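Side-chain contacts in trehalose-6-phosphate phosphatase (Candida albicans, PDB 5DXI), which is a phosphatase of the HAD clan whose phosphatase domain is captured here with a magnesium ion, a beryllium trifluoride ion and a glycan bound: residues A[133-137]-A[138-142]; A[166-170]-A[171-175]; A[184-187]-A[188-191]. One frame throughout, in Å; residues are numbered along the deposited sequence.

Contact 1. Residues A[133-137]-A[138-142]. With GLC (alpha-D-glucopyranose), chain C.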
loop_
_atom_site.group_PDB
_atom_site.type_symbol
_atom_site.label_atom_id
_atom_site.label_comp_id
_atom_site.label_asym_id
_atom_site.label_seq_id
_atom_site.Cartn_x
_atom_site.Cartn_y
_atom_site.Cartn_z
ATOM N N ILE A 133 -4.909 19.222 8.390
ATOM C CA ILE A 133 -4.943 18.937 6.965
ATOM C C ILE A 133 -3.535 18.695 6.452
ATOM O O ILE A 133 -2.638 19.479 6.723
ATOM C CB ILE A 133 -5.564 20.108 6.176
ATOM C CG1 ILE A 133 -7.032 20.294 6.548
ATOM C CG2 ILE A 133 -5.420 19.892 4.669
ATOM C CD1 ILE A 133 -7.620 21.584 6.023
ATOM N N GLU A 134 -3.344 17.612 5.709
ATOM C CA GLU A 134 -2.069 17.359 5.049
ATOM C C GLU A 134 -2.260 17.512 3.541
ATOM O O GLU A 134 -2.970 16.721 2.918
ATOM C CB GLU A 134 -1.544 15.961 5.384
ATOM C CG GLU A 134 -0.202 15.639 4.755
ATOM C CD GLU A 134 0.216 14.188 4.967
ATOM O OE1 GLU A 134 -0.585 13.377 5.518
ATOM O OE2 GLU A 134 1.359 13.869 4.590
ATOM N N ARG A 135 -1.621 18.525 2.968
ATOM C CA ARG A 135 -1.698 18.776 1.533
ATOM C C ARG A 135 -0.487 18.180 0.848
ATOM O O ARG A 135 0.619 18.693 0.960
ATOM C CB ARG A 135 -1.782 20.278 1.248
ATOM C CG ARG A 135 -3.064 20.913 1.744
ATOM C CD ARG A 135 -2.997 22.435 1.793
ATOM N NE ARG A 135 -4.191 22.940 2.465
ATOM C CZ ARG A 135 -4.259 23.238 3.760
ATOM N NH1 ARG A 135 -3.181 23.133 4.530
ATOM N NH2 ARG A 135 -5.406 23.664 4.280
ATOM N N LYS A 136 -0.682 17.078 0.143
ATOM C CA LYS A 136 0.433 16.515 -0.597
ATOM C C LYS A 136 0.386 17.115 -2.002
ATOM O O LYS A 136 -0.356 18.066 -2.225
ATOM C CB LYS A 136 0.352 14.991 -0.595
ATOM C CG LYS A 136 0.268 14.395 0.817
ATOM C CD LYS A 136 -0.063 12.912 0.723
ATOM C CE LYS A 136 -0.808 12.424 1.937
ATOM N NZ LYS A 136 -1.153 10.982 1.849
ATOM N N LYS A 137 1.137 16.565 -2.951
ATOM C CA LYS A 137 1.162 17.158 -4.285
ATOM C C LYS A 137 -0.164 16.936 -5.000
ATOM O O LYS A 137 -0.718 17.856 -5.604
ATOM C CB LYS A 137 2.315 16.597 -5.117
ATOM C CG LYS A 137 3.706 17.023 -4.650
ATOM C CD LYS A 137 4.551 17.426 -5.850
ATOM C CE LYS A 137 6.025 17.123 -5.645
ATOM N NZ LYS A 137 6.576 16.435 -6.861
ATOM N N VAL A 138 -0.691 15.718 -4.916
ATOM C CA VAL A 138 -1.967 15.427 -5.533
ATOM C C VAL A 138 -3.031 15.148 -4.466
ATOM O O VAL A 138 -3.980 15.918 -4.309
ATOM C CB VAL A 138 -1.849 14.222 -6.493
ATOM C CG1 VAL A 138 -3.210 13.878 -7.072
ATOM C CG2 VAL A 138 -0.849 14.542 -7.599
ATOM N N ALA A 139 -2.843 14.069 -3.711
ATOM C CA ALA A 139 -3.789 13.671 -2.680
ATOM C C ALA A 139 -3.857 14.686 -1.536
ATOM O O ALA A 139 -2.880 15.361 -1.240
ATOM C CB ALA A 139 -3.413 12.305 -2.140
ATOM N N LEU A 140 -5.022 14.782 -0.907
ATOM C CA LEU A 140 -5.184 15.563 0.320
ATOM C C LEU A 140 -5.654 14.655 1.438
ATOM O O LEU A 140 -6.435 13.731 1.208
ATOM C CB LEU A 140 -6.181 16.707 0.134
ATOM C CG LEU A 140 -5.680 17.920 -0.650
ATOM C CD1 LEU A 140 -5.959 17.758 -2.129
ATOM C CD2 LEU A 140 -6.295 19.208 -0.108
ATOM N N THR A 141 -5.167 14.914 2.647
ATOM C CA THR A 141 -5.475 14.077 3.794
ATOM C C THR A 141 -5.997 14.912 4.953
ATOM O O THR A 141 -5.393 15.914 5.318
ATOM C CB THR A 141 -4.225 13.300 4.262
ATOM O OG1 THR A 141 -3.697 12.539 3.171
ATOM C CG2 THR A 141 -4.568 12.367 5.398
ATOM N N TRP A 142 -7.130 14.512 5.520
ATOM C CA TRP A 142 -7.576 15.128 6.761
ATOM C C TRP A 142 -7.350 14.149 7.910
ATOM O O TRP A 142 -7.911 13.050 7.922
ATOM C CB TRP A 142 -9.041 15.554 6.678
ATOM C CG TRP A 142 -9.527 16.240 7.931
ATOM C CD1 TRP A 142 -9.056 17.410 8.474
ATOM C CD2 TRP A 142 -10.581 15.795 8.793
ATOM N NE1 TRP A 142 -9.750 17.713 9.626
ATOM C CE2 TRP A 142 -10.695 16.740 9.839
ATOM C CE3 TRP A 142 -11.441 14.692 8.783
ATOM C CZ2 TRP A 142 -11.633 16.610 10.862
ATOM C CZ3 TRP A 142 -12.377 14.566 9.797
ATOM C CH2 TRP A 142 -12.463 15.517 10.824
HETATM C C1 GLC C . 0.171 8.272 7.185
HETATM C C2 GLC C . 0.317 9.612 6.477
HETATM C C3 GLC C . -0.722 9.713 5.355
HETATM C C4 GLC C . -0.559 8.532 4.415
HETATM C C5 GLC C . -0.700 7.240 5.215
HETATM C C6 GLC C . -0.419 6.049 4.318
HETATM O O1 GLC C . -1.087 8.204 7.854
HETATM O O2 GLC C . 0.133 10.657 7.428
HETATM O O3 GLC C . -0.529 10.912 4.620
HETATM O O4 GLC C . -1.564 8.567 3.379
HETATM O O5 GLC C . 0.258 7.187 6.259
HETATM O O6 GLC C . 0.957 6.078 3.922
#
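K136 and T141 cross beside the sugar at the end of a beta hairpin, CE of the lysine coming 3.1 Å from OG1 of the threonine. The hairpin shows how two faces of one small ribbon can be given different tasks. From the turn just past its strand, K136 sends its chain, extended beyond CG, alongside the face that carries E134 and T141 and past OG1 of T141; its NZ donates to both O3 and O4 of the alpha-D-glucopyranose, at 2.8 Å from NZ to O3. E134 reaches the same hydroxyl: with CG anti to the backbone N (chi1 -179°) and the rest of the chain straight, its OE1 passes 3.9 Å from CB of T141. The bond from O3 of the sugar to OE1 of E134 measures 2.6 Å. O3 thus donates a hydrogen bond to the carboxylate and accepts one from the ammonium, whose charge probably polarises it. NZ is also held by E183 and G69, and OE1 by H143, so both sugar-binding groups have partners of their own.

The reverse face is mostly apolar. CG1 of I133 meets the indole of W142 at its edge, 4.0 Å from CD1, while CG2 of I133 sits over the centre of the R135 guanidinium, which is tied to D118. Beside it, CG of R135 reaches CD2 of L140. In the backbone E134 and T141 form a hydrogen-bonded antiparallel pair, with E134 N to T141 O at 2.7 Å and nearly straight (176°).

E89 and Q114 grip the backbone of the turn. Helix 113-126 packs under the I133 and L140 face, and strand 140-143 continues the sheet to strand 181-186, leaving strand 132-135 outermost in the four-stranded antiparallel layer, consistent with the cap domain of a HAD phosphatase.

Contact 2. Residues A[166-170]-A[171-175]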
loop_
_atom_site.group_PDB
_atom_site.type_symbol
_atom_site.label_atom_id
_atom_site.label_comp_id
_atom_site.label_asym_id
_atom_site.label_seq_id
_atom_site.Cartn_x
_atom_site.Cartn_y
_atom_site.Cartn_z
ATOM N N THR A 166 -20.954 15.972 -2.958
ATOM C CA THR A 166 -20.564 17.138 -3.744
ATOM C C THR A 166 -19.396 16.841 -4.684
ATOM O O THR A 166 -19.602 16.497 -5.850
ATOM C CB THR A 166 -20.193 18.331 -2.833
ATOM O OG1 THR A 166 -19.162 17.944 -1.913
ATOM C CG2 THR A 166 -21.409 18.792 -2.044
ATOM N N VAL A 167 -18.179 16.985 -4.168
ATOM C CA VAL A 167 -16.969 16.823 -4.964
ATOM C C VAL A 167 -16.916 15.495 -5.711
ATOM O O VAL A 167 -16.541 15.452 -6.884
ATOM C CB VAL A 167 -15.703 16.948 -4.083
ATOM C CG1 VAL A 167 -14.442 16.778 -4.918
ATOM C CG2 VAL A 167 -15.685 18.290 -3.364
ATOM N N ALA A 168 -17.314 14.414 -5.048
ATOM C CA ALA A 168 -17.193 13.093 -5.658
ATOM C C ALA A 168 -18.231 12.888 -6.767
ATOM O O ALA A 168 -18.091 11.992 -7.601
ATOM C CB ALA A 168 -17.318 12.003 -4.605
ATOM N N LYS A 169 -19.255 13.739 -6.786
ATOM C CA LYS A 169 -20.224 13.733 -7.875
ATOM C C LYS A 169 -19.712 14.557 -9.056
ATOM O O LYS A 169 -19.874 14.172 -10.210
ATOM C CB LYS A 169 -21.574 14.285 -7.404
ATOM C CG LYS A 169 -22.257 13.491 -6.300
ATOM C CD LYS A 169 -23.011 12.312 -6.862
ATOM C CE LYS A 169 -23.558 11.421 -5.755
ATOM N NZ LYS A 169 -24.810 11.979 -5.171
ATOM N N GLU A 170 -19.071 15.681 -8.755
ATOM C CA GLU A 170 -18.598 16.597 -9.783
ATOM C C GLU A 170 -17.284 16.164 -10.430
ATOM O O GLU A 170 -17.023 16.499 -11.582
ATOM C CB GLU A 170 -18.434 18.002 -9.207
ATOM C CG GLU A 170 -18.141 19.057 -10.266
ATOM C CD GLU A 170 -17.849 20.422 -9.674
ATOM O OE1 GLU A 170 -17.953 20.566 -8.430
ATOM O OE2 GLU A 170 -17.484 21.338 -10.451
ATOM N N TYR A 171 -16.446 15.453 -9.679
ATOM C CA TYR A 171 -15.158 14.994 -10.199
ATOM C C TYR A 171 -15.038 13.492 -10.055
ATOM O O TYR A 171 -15.738 12.886 -9.252
ATOM C CB TYR A 171 -13.983 15.650 -9.470
ATOM C CG TYR A 171 -13.924 17.151 -9.560
ATOM C CD1 TYR A 171 -13.130 17.776 -10.509
ATOM C CD2 TYR A 171 -14.652 17.945 -8.684
ATOM C CE1 TYR A 171 -13.070 19.147 -10.590
ATOM C CE2 TYR A 171 -14.594 19.325 -8.753
ATOM C CZ TYR A 171 -13.803 19.920 -9.709
ATOM O OH TYR A 171 -13.748 21.290 -9.778
ATOM N N ASP A 172 -14.162 12.891 -10.847
ATOM C CA ASP A 172 -13.818 11.489 -10.656
ATOM C C ASP A 172 -12.709 11.368 -9.610
ATOM O O ASP A 172 -11.551 11.102 -9.941
ATOM C CB ASP A 172 -13.398 10.840 -11.967
ATOM C CG ASP A 172 -14.570 10.609 -12.900
ATOM O OD1 ASP A 172 -15.719 10.496 -12.405
ATOM O OD2 ASP A 172 -14.342 10.555 -14.125
ATOM N N VAL A 173 -13.071 11.587 -8.352
ATOM C CA VAL A 173 -12.137 11.406 -7.247
ATOM C C VAL A 173 -12.675 10.331 -6.306
ATOM O O VAL A 173 -13.886 10.085 -6.240
ATOM C CB VAL A 173 -11.906 12.708 -6.457
ATOM C CG1 VAL A 173 -11.286 13.770 -7.348
ATOM C CG2 VAL A 173 -13.212 13.208 -5.871
ATOM N N GLU A 174 -11.765 9.683 -5.592
ATOM C CA GLU A 174 -12.133 8.677 -4.616
ATOM C C GLU A 174 -12.035 9.282 -3.226
ATOM O O GLU A 174 -11.045 9.931 -2.914
ATOM C CB GLU A 174 -11.221 7.463 -4.713
ATOM C CG GLU A 174 -11.676 6.308 -3.830
ATOM C CD GLU A 174 -12.977 5.696 -4.321
ATOM O OE1 GLU A 174 -13.196 5.687 -5.554
ATOM O OE2 GLU A 174 -13.781 5.241 -3.476
ATOM N N VAL A 175 -13.060 9.084 -2.404
ATOM C CA VAL A 175 -13.019 9.554 -1.013
ATOM C C VAL A 175 -12.764 8.363 -0.089
ATOM O O VAL A 175 -13.657 7.541 0.138
ATOM C CB VAL A 175 -14.332 10.278 -0.589
ATOM C CG1 VAL A 175 -14.244 10.747 0.855
ATOM C CG2 VAL A 175 -14.618 11.467 -1.505
HETATM O O HOH W 1 -16.223 9.991 -7.925
HETATM O O HOH W 2 -18.021 12.117 -11.440
#
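V167 forms the apolar centre, its CG1 touching two residues that follow the short helix. That methyl lies anti to the backbone N (chi1 180°), which brings it 3.9 Å from CG2 of V173, while it also lies against CD2 of the Y171 ring. A168, one residue on, extends the patch: its CB rests 4.1 Å from CG2 of V175, in strand 173-178. Here is a simple way for a chain to turn from helix into strand, with the helix's own methyls serving as the floor on which the strand begins.

Further out, the backbone takes over. Y171 N donates to V167 O at 2.8 Å, closing the last turn of helix 167-170, and the same carbonyl oxygen stands in the plane of the tyrosine ring at its edge. D172 then bends the chain through an inverse gamma turn, spanned by a weak bond from V173 N to Y171 O. A water molecule bridges A168 O and V173 O, and a second one links K169 O with OD1 of D172.

At the polar edge E170 and Y171 lie side by side and point the same way. The carboxylate plane is tilted 36° from the ring, and CD of E170 approaches CE2 of Y171 to 3.6 Å. Both ends lead to one lysine: OE2 of E170 forms a salt bridge with K116, and the tyrosine OH is hydrogen-bonded to K116 and S112, while W113 meets the ring edge-to-face.

The chemistry is thus graded, from methyls against helix 113-126 to a charged rim. K116 probably compensates the glutamate's charge beside the tyrosine, and it ties this helix-to-strand corner to helix 113-126.

Contact 3. Residues A[184-187]-A[188-191]. With BEF (beryllium trifluoride ion), chain F.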
loop_
_atom_site.group_PDB
_atom_site.type_symbol
_atom_site.label_atom_id
_atom_site.label_comp_id
_atom_site.label_asym_id
_atom_site.label_seq_id
_atom_site.Cartn_x
_atom_site.Cartn_y
_atom_site.Cartn_z
ATOM N N VAL A 184 -8.468 12.113 -0.149
ATOM C CA VAL A 184 -9.086 12.306 -1.455
ATOM C C VAL A 184 -8.035 12.312 -2.561
ATOM O O VAL A 184 -7.018 12.997 -2.467
ATOM C CB VAL A 184 -9.890 13.619 -1.512
ATOM C CG1 VAL A 184 -10.492 13.810 -2.893
ATOM C CG2 VAL A 184 -10.995 13.614 -0.450
ATOM N N ARG A 185 -8.270 11.528 -3.603
ATOM C CA ARG A 185 -7.346 11.487 -4.714
ATOM C C ARG A 185 -8.106 11.043 -5.966
ATOM O O ARG A 185 -9.209 10.512 -5.844
ATOM C CB ARG A 185 -6.178 10.557 -4.388
ATOM C CG ARG A 185 -6.597 9.147 -4.188
ATOM C CD ARG A 185 -5.792 8.180 -5.037
ATOM N NE ARG A 185 -6.077 6.825 -4.583
ATOM C CZ ARG A 185 -7.190 6.167 -4.874
ATOM N NH1 ARG A 185 -8.107 6.718 -5.664
ATOM N NH2 ARG A 185 -7.378 4.948 -4.398
ATOM N N PRO A 186 -7.524 11.281 -7.165
ATOM C CA PRO A 186 -8.173 10.902 -8.425
ATOM C C PRO A 186 -8.530 9.439 -8.406
ATOM O O PRO A 186 -7.775 8.634 -7.856
ATOM C CB PRO A 186 -7.104 11.187 -9.486
ATOM C CG PRO A 186 -6.248 12.252 -8.877
ATOM C CD PRO A 186 -6.214 11.921 -7.401
ATOM N N LYS A 187 -9.691 9.112 -8.957
ATOM C CA LYS A 187 -10.199 7.763 -8.877
ATOM C C LYS A 187 -9.399 6.811 -9.755
ATOM O O LYS A 187 -9.296 5.620 -9.453
ATOM C CB LYS A 187 -11.687 7.729 -9.245
ATOM C CG LYS A 187 -12.353 6.410 -8.910
ATOM C CD LYS A 187 -13.869 6.542 -8.746
ATOM C CE LYS A 187 -14.575 6.609 -10.078
ATOM N NZ LYS A 187 -14.502 5.296 -10.778
ATOM N N PHE A 188 -8.830 7.317 -10.842
ATOM C CA PHE A 188 -8.235 6.416 -11.820
ATOM C C PHE A 188 -6.726 6.231 -11.650
ATOM O O PHE A 188 -6.081 5.599 -12.485
ATOM C CB PHE A 188 -8.569 6.905 -13.236
ATOM C CG PHE A 188 -10.048 6.917 -13.513
ATOM C CD1 PHE A 188 -10.742 5.728 -13.673
ATOM C CD2 PHE A 188 -10.749 8.110 -13.575
ATOM C CE1 PHE A 188 -12.111 5.729 -13.907
ATOM C CE2 PHE A 188 -12.115 8.119 -13.804
ATOM C CZ PHE A 188 -12.796 6.925 -13.969
ATOM N N VAL A 189 -6.176 6.785 -10.570
ATOM C CA VAL A 189 -4.878 6.355 -10.038
ATOM C C VAL A 189 -5.120 5.713 -8.660
ATOM O O VAL A 189 -5.928 6.218 -7.878
ATOM C CB VAL A 189 -3.861 7.515 -9.908
ATOM C CG1 VAL A 189 -3.355 7.979 -11.282
ATOM C CG2 VAL A 189 -4.443 8.674 -9.111
ATOM N N ASN A 190 -4.451 4.595 -8.384
ATOM C CA ASN A 190 -4.576 3.906 -7.097
ATOM C C ASN A 190 -3.515 2.813 -6.966
ATOM O O ASN A 190 -2.829 2.491 -7.942
ATOM C CB ASN A 190 -5.968 3.295 -6.925
ATOM C CG ASN A 190 -6.311 2.316 -8.036
ATOM O OD1 ASN A 190 -5.837 1.170 -8.046
ATOM N ND2 ASN A 190 -7.168 2.752 -8.969
ATOM N N LYS A 191 -3.378 2.252 -5.765
ATOM C CA LYS A 191 -2.332 1.263 -5.505
ATOM C C LYS A 191 -2.533 -0.005 -6.351
ATOM O O LYS A 191 -1.576 -0.718 -6.639
ATOM C CB LYS A 191 -2.277 0.909 -4.016
ATOM C CG LYS A 191 -1.807 2.041 -3.084
ATOM C CD LYS A 191 -1.390 1.491 -1.712
ATOM C CE LYS A 191 -0.798 2.584 -0.781
ATOM N NZ LYS A 191 -0.392 1.965 0.537
HETATM BE BE BEF F . 0.907 2.467 3.372
HETATM F F1 BEF F . -0.133 3.684 2.620
HETATM F F2 BEF F . 0.408 3.061 4.958
HETATM F F3 BEF F . 2.326 3.516 3.470
HETATM O O HOH W 3 -5.316 2.938 -3.572
#
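R185 leans from the end of its strand against V189 and N190, in the loop that follows. Its CB packs on A139, just ahead of strand 140-143. The setting of CG between the backbone N and the carbonyl carbon (chi1 63°), with the bend at chi2, brings CD to 3.5 Å from V189 O. That oxygen then lies over one face of the guanidinium, 3.0 Å above its plane, a contact from above in which no N-H points at it. NH1 donates instead to P186 O, at 2.9 Å but from well above the carbonyl plane.

The loop leads from the antiparallel sheet, consistent with the cap of a HAD phosphatase, into helix 191-199, and N190 is the N-cap, its OD1 accepting from E193 N. CB of N190 sits on the same guanidinium face as V189 O, 3.3 Å from NH2. At the tip, NH2 donates to a water that also accepts from K191 N, 3.0 Å from each, and it makes a long, weak ion pair with D239. Alongside, CB of P186 touches CG2 of V189 at 3.7 Å. K191 is extended beyond CG, and its NZ donates to F1 of the beryllium trifluoride ion, 2.7 Å away, and forms a salt bridge with D237.

How the contacts relate
Contact 3 links the other two. L140 O of contact 1 and V184 N of contact 3 are 2.9 Å apart, and E174 N of contact 2 and R185 O of contact 3 2.7 Å, both probable backbone hydrogen bonds, so that strand 181-186 lies between strands 140-143 and 173-178. Contacts 1 and 2 do not touch: their centres are 15 Å apart and their nearest atoms about 7 Å. They approach the ligands differently. Contact 1 binds the sugar, and its K136 side chain stays about 7 Å from the beryllium trifluoride, which K191 of contact 3 reaches directly. Contact 2 is remote, with the V175 side chain about 13 Å from a bound glucose.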